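Local coordinates for PAC2 family protein (Mycobacterium tuberculosis, PDB 2WAM) that is of unknown function but belongs to the PAC2 family and represents a duplicated gene family of actinobacteria, at residues L84-L89 with L146-E151; K90-T95 with Q268-V273. All blocks are in the same frame, centred on the assembly; numbering follows the deposited sequence.

Contact 1: residues L84-L89 with L146-E151; sequences LAAAHL and LLAGLE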
loop_
_atom_site.group_PDB
_atom_site.type_symbol
_atom_site.label_atom_id
_atom_site.label_comp_id
_atom_site.label_asym_id
_atom_site.label_seq_id
_atom_site.Cartn_x
_atom_site.Cartn_y
_atom_site.Cartn_z
ATOM N N LEU A 84 6.036 -13.407 -33.751
ATOM C CA LEU A 84 5.219 -14.008 -34.792
ATOM C C LEU A 84 4.407 -15.200 -34.303
ATOM O O LEU A 84 3.234 -15.345 -34.653
ATOM C CB LEU A 84 6.098 -14.415 -35.980
ATOM C CG LEU A 84 6.718 -13.232 -36.720
ATOM C CD1 LEU A 84 7.697 -13.716 -37.786
ATOM C CD2 LEU A 84 5.627 -12.350 -37.320
ATOM N N ALA A 85 5.034 -16.057 -33.501
ATOM C CA ALA A 85 4.365 -17.255 -33.019
ATOM C C ALA A 85 3.237 -16.904 -32.061
ATOM O O ALA A 85 2.151 -17.472 -32.138
ATOM C CB ALA A 85 5.357 -18.229 -32.385
ATOM N N ALA A 86 3.484 -15.953 -31.170
ATOM C CA ALA A 86 2.453 -15.523 -30.234
ATOM C C ALA A 86 1.298 -14.854 -30.976
ATOM O O ALA A 86 0.124 -15.062 -30.650
ATOM C CB ALA A 86 3.037 -14.594 -29.211
ATOM N N ALA A 87 1.632 -14.063 -31.990
ATOM C CA ALA A 87 0.619 -13.322 -32.734
ATOM C C ALA A 87 -0.267 -14.285 -33.496
ATOM O O ALA A 87 -1.470 -14.060 -33.641
ATOM C CB ALA A 87 1.269 -12.313 -33.697
ATOM N N HIS A 88 0.335 -15.364 -33.985
ATOM C CA HIS A 88 -0.417 -16.315 -34.782
ATOM C C HIS A 88 -1.410 -17.096 -33.954
ATOM O O HIS A 88 -2.572 -17.218 -34.330
ATOM C CB HIS A 88 0.476 -17.277 -35.556
ATOM C CG HIS A 88 -0.307 -18.246 -36.378
ATOM N ND1 HIS A 88 -1.018 -17.862 -37.495
ATOM C CD2 HIS A 88 -0.545 -19.569 -36.211
ATOM C CE1 HIS A 88 -1.642 -18.915 -37.991
ATOM N NE2 HIS A 88 -1.372 -19.961 -37.231
ATOM N N LEU A 89 -0.954 -17.631 -32.828
ATOM C CA LEU A 89 -1.859 -18.291 -31.898
ATOM C C LEU A 89 -3.055 -17.395 -31.553
ATOM O O LEU A 89 -4.199 -17.810 -31.678
ATOM C CB LEU A 89 -1.125 -18.717 -30.623
ATOM C CG LEU A 89 -0.052 -19.798 -30.755
ATOM C CD1 LEU A 89 0.658 -20.028 -29.415
ATOM C CD2 LEU A 89 -0.659 -21.080 -31.277
ATOM N N LEU A 146 -1.431 -19.052 -22.650
ATOM C CA LEU A 146 -0.350 -18.391 -23.368
ATOM C C LEU A 146 0.042 -17.153 -22.602
ATOM O O LEU A 146 -0.782 -16.283 -22.393
ATOM C CB LEU A 146 -0.786 -17.975 -24.780
ATOM C CG LEU A 146 0.230 -17.096 -25.536
ATOM C CD1 LEU A 146 1.552 -17.827 -25.778
ATOM C CD2 LEU A 146 -0.323 -16.583 -26.856
ATOM N N LEU A 147 1.298 -17.091 -22.176
ATOM C CA LEU A 147 1.881 -15.884 -21.594
ATOM C C LEU A 147 2.723 -15.172 -22.655
ATOM O O LEU A 147 3.705 -15.737 -23.140
ATOM C CB LEU A 147 2.761 -16.247 -20.392
ATOM C CG LEU A 147 3.538 -15.090 -19.751
ATOM C CD1 LEU A 147 2.597 -14.122 -19.033
ATOM C CD2 LEU A 147 4.592 -15.622 -18.819
ATOM N N ALA A 148 2.351 -13.942 -23.020
ATOM C CA ALA A 148 3.025 -13.245 -24.127
ATOM C C ALA A 148 3.097 -11.741 -23.957
ATOM O O ALA A 148 2.375 -11.160 -23.147
ATOM C CB ALA A 148 2.375 -13.599 -25.479
ATOM N N GLY A 149 3.988 -11.121 -24.726
ATOM C CA GLY A 149 4.259 -9.696 -24.624
ATOM C C GLY A 149 5.740 -9.404 -24.449
ATOM O O GLY A 149 6.587 -10.235 -24.783
ATOM N N LEU A 150 6.055 -8.226 -23.915
ATOM C CA LEU A 150 7.447 -7.817 -23.697
ATOM C C LEU A 150 8.051 -8.483 -22.473
ATOM O O LEU A 150 7.419 -8.547 -21.427
ATOM C CB LEU A 150 7.545 -6.300 -23.505
ATOM C CG LEU A 150 6.914 -5.441 -24.593
ATOM C CD1 LEU A 150 7.450 -4.033 -24.544
ATOM C CD2 LEU A 150 7.196 -6.046 -25.942
ATOM N N GLU A 151 9.280 -8.965 -22.597
ATOM C CA GLU A 151 10.084 -9.270 -21.415
ATOM C C GLU A 151 10.232 -8.001 -20.572
ATOM O O GLU A 151 10.658 -6.964 -21.080
ATOM C CB GLU A 151 11.459 -9.779 -21.834
ATOM C CG GLU A 151 12.413 -10.072 -20.694
ATOM C CD GLU A 151 13.802 -10.391 -21.201
ATOM O OE1 GLU A 151 14.374 -9.544 -21.914
ATOM O OE2 GLU A 151 14.319 -11.486 -20.905
#
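Ala-86 and Ala-148 bring their methyl groups together, CB to CB at 3.9 Å, two small side chains facing each other, consistent with the close approach of helix and strand here. Their CA atoms are 6.5 Å apart, and the axes of the short helical and strand segments come within 9.7 Å. Next to this pair Leu-146 extends from the strand toward the helix. Its CG stands anti to the backbone N (chi1 172°), beside its own carbonyl carbon, and with chi2 at 63° CD2 is the extended branch. CD2 ends beside Ala-86 O at 4.1 Å, a van der Waals contact of a methyl with a carbonyl oxygen. The other branch, CD1, meets the extended CD1 branch of Leu-89 at 4.3 Å, one helical turn on from Ala-86. Helix 81-92 here covers one face of the mixed sheet and forms the middle of a beta-alpha-beta crossover: it follows strand 67-73 and leads into strand 94-101, which runs parallel to strand 67-73 with strands 143-148 and 131-137 lying between. The N-to-C directions of the two segments differ by 132°, nearer antiparallel than parallel, as expected for a crossover helix on its sheet. Leu-136 on the adjacent strand receives both Leu-89 and Leu-146, while Leu-258 of helix 251-265 packs against Leu-89 from the same layer. Leu-147 points to the other face of the sheet, against Val-163 of helix 156-169. Past Ala-148 the chain turns a corner at Gly-149, and Glu-151 beyond it forms salt bridges with Arg-110 and Arg-113 of the second subunit.

Contact 2: residues K90-T95 with Q268-V273; sequences KAALDT and QLPLAV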
loop_
_atom_site.group_PDB
_atom_site.type_symbol
_atom_site.label_atom_id
_atom_site.label_comp_id
_atom_site.label_asym_id
_atom_site.label_seq_id
_atom_site.Cartn_x
_atom_site.Cartn_y
_atom_site.Cartn_z
ATOM N N LYS A 90 -2.793 -16.167 -31.120
ATOM C CA LYS A 90 -3.878 -15.269 -30.738
ATOM C C LYS A 90 -4.842 -14.945 -31.895
ATOM O O LYS A 90 -6.026 -14.718 -31.670
ATOM C CB LYS A 90 -3.319 -13.988 -30.129
ATOM C CG LYS A 90 -2.490 -14.215 -28.880
ATOM C CD LYS A 90 -1.460 -13.097 -28.671
ATOM C CE LYS A 90 -2.127 -11.803 -28.262
ATOM N NZ LYS A 90 -1.270 -10.629 -28.566
ATOM N N ALA A 91 -4.333 -14.943 -33.122
ATOM C CA ALA A 91 -5.123 -14.601 -34.306
ATOM C C ALA A 91 -5.920 -15.783 -34.871
ATOM O O ALA A 91 -6.984 -15.608 -35.446
ATOM C CB ALA A 91 -4.205 -14.032 -35.385
ATOM N N ALA A 92 -5.387 -16.985 -34.702
ATOM C CA ALA A 92 -5.940 -18.167 -35.331
ATOM C C ALA A 92 -6.875 -18.974 -34.421
ATOM O O ALA A 92 -7.707 -19.735 -34.906
ATOM C CB ALA A 92 -4.806 -19.050 -35.863
ATOM N N LEU A 93 -6.751 -18.793 -33.108
ATOM C CA LEU A 93 -7.561 -19.535 -32.137
ATOM C C LEU A 93 -8.398 -18.635 -31.234
ATOM O O LEU A 93 -8.073 -17.462 -31.051
ATOM C CB LEU A 93 -6.661 -20.412 -31.288
ATOM C CG LEU A 93 -6.013 -21.563 -32.056
ATOM C CD1 LEU A 93 -4.941 -22.177 -31.207
ATOM C CD2 LEU A 93 -7.049 -22.617 -32.494
ATOM N N ASP A 94 -9.480 -19.181 -30.684
ATOM C CA ASP A 94 -10.311 -18.443 -29.730
ATOM C C ASP A 94 -9.476 -18.019 -28.526
ATOM O O ASP A 94 -8.871 -18.853 -27.860
ATOM C CB ASP A 94 -11.503 -19.289 -29.267
ATOM C CG ASP A 94 -12.648 -19.315 -30.284
ATOM O OD1 ASP A 94 -12.550 -18.609 -31.317
ATOM O OD2 ASP A 94 -13.650 -20.044 -30.050
ATOM N N THR A 95 -9.456 -16.723 -28.240
ATOM C CA THR A 95 -8.574 -16.182 -27.207
ATOM C C THR A 95 -9.321 -15.380 -26.156
ATOM O O THR A 95 -10.083 -14.475 -26.487
ATOM C CB THR A 95 -7.527 -15.244 -27.821
ATOM O OG1 THR A 95 -6.650 -15.986 -28.675
ATOM C CG2 THR A 95 -6.719 -14.586 -26.733
ATOM N N GLN A 268 -3.583 -29.338 -31.114
ATOM C CA GLN A 268 -3.806 -29.235 -32.538
ATOM C C GLN A 268 -3.833 -27.756 -32.888
ATOM O O GLN A 268 -4.768 -27.037 -32.541
ATOM C CB GLN A 268 -5.096 -29.949 -32.944
ATOM C CG GLN A 268 -5.062 -31.428 -32.641
ATOM C CD GLN A 268 -6.026 -32.236 -33.489
ATOM O OE1 GLN A 268 -6.515 -31.771 -34.522
ATOM N NE2 GLN A 268 -6.300 -33.459 -33.057
ATOM N N LEU A 269 -2.782 -27.304 -33.565
ATOM C CA LEU A 269 -2.634 -25.892 -33.869
ATOM C C LEU A 269 -2.781 -25.647 -35.371
ATOM O O LEU A 269 -2.089 -26.279 -36.168
ATOM C CB LEU A 269 -1.288 -25.389 -33.338
ATOM C CG LEU A 269 -1.033 -25.587 -31.829
ATOM C CD1 LEU A 269 0.374 -25.149 -31.402
ATOM C CD2 LEU A 269 -2.086 -24.856 -31.012
ATOM N N PRO A 270 -3.714 -24.750 -35.759
ATOM C CA PRO A 270 -3.961 -24.463 -37.181
ATOM C C PRO A 270 -2.896 -23.540 -37.744
ATOM O O PRO A 270 -2.989 -22.330 -37.577
ATOM C CB PRO A 270 -5.317 -23.750 -37.171
ATOM C CG PRO A 270 -5.418 -23.140 -35.810
ATOM C CD PRO A 270 -4.632 -24.012 -34.870
ATOM N N LEU A 271 -1.916 -24.109 -38.435
ATOM C CA LEU A 271 -0.723 -23.369 -38.820
ATOM C C LEU A 271 -0.700 -22.962 -40.280
ATOM O O LEU A 271 0.261 -22.338 -40.722
ATOM C CB LEU A 271 0.535 -24.187 -38.493
ATOM C CG LEU A 271 0.749 -24.503 -37.010
ATOM C CD1 LEU A 271 2.150 -25.027 -36.781
ATOM C CD2 LEU A 271 0.480 -23.270 -36.154
ATOM N N ALA A 272 -1.756 -23.302 -41.019
ATOM C CA ALA A 272 -1.789 -23.101 -42.472
ATOM C C ALA A 272 -1.396 -21.693 -42.929
ATOM O O ALA A 272 -0.546 -21.532 -43.801
ATOM C CB ALA A 272 -3.159 -23.487 -43.042
ATOM N N VAL A 273 -2.018 -20.678 -42.341
ATOM C CA VAL A 273 -1.783 -19.304 -42.759
ATOM C C VAL A 273 -0.339 -18.860 -42.465
ATOM O O VAL A 273 0.274 -18.109 -43.220
ATOM C CB VAL A 273 -2.830 -18.355 -42.114
ATOM C CG1 VAL A 273 -2.482 -16.894 -42.370
ATOM C CG2 VAL A 273 -4.224 -18.690 -42.642
#
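Leu-93 sets its isobutyl group obliquely across the ring of Pro-270, and here the two segments are in closest touch. Its CD2 lies 3.7 Å from both CD and CG of Pro-270, while CG of Leu-93 is 4.0 Å from Pro-270 CD, so one branch and the branch point both pack on these two ring atoms. The other methyl, Leu-93 CD1, is the extended one and meets Leu-269 CD2 at 3.9 Å, the two leucine side chains crossing at about a right angle. CG of Leu-93 is anti to the carbonyl carbon (chi1 -68°), which turns its branches toward the proline ring. Leu-269 starts to one side of the opposing segment, and its end then closes in. Phe-144 of strand 143-148 backs both leucines, and Ala-262 of helix 251-265 also meets Leu-269; this is the packed side. Toward solvent the contact thins: Ala-92, in the last turn of helix 81-92, sets its CB 4.1 Å from Pro-270 CG and equally far from Pro-270 O. The exposed Gln-268 directs its amide end away, although its backbone is held by Ser-139 and Asp-138. Just after the helix, Thr-95 OG1 donates to Leu-93 O at 3.1 Å from above the carbonyl plane, a bond within the exit from the helix, which may steady it. The side-chain pairs are apolar, so between the two segments the contact probably rests on methyl and methylene packing, while Pro-270 O is bonded by His-88 just outside them.

How the contacts relate
From the N terminus, helix 81-92 supplies 84-89 to contact 1 and then, without a break, its last turn and the start of strand 94-101 to contact 2. Contact 1 closes first, when the chain returns along strand 143-148; contact 2 closes much later, at the loop before helix 272-289. The two loops therefore cross rather than nest. Their centres are 12 Å apart, contact 1 deep in the chain and contact 2 at its surface. They join where His-88 NE2 probably hydrogen-bonds Pro-270 O (2.9 Å) and where Leu-146 CD2 packs on Lys-90 CG, so sheet, helix 81-92 and the late helices are tied together.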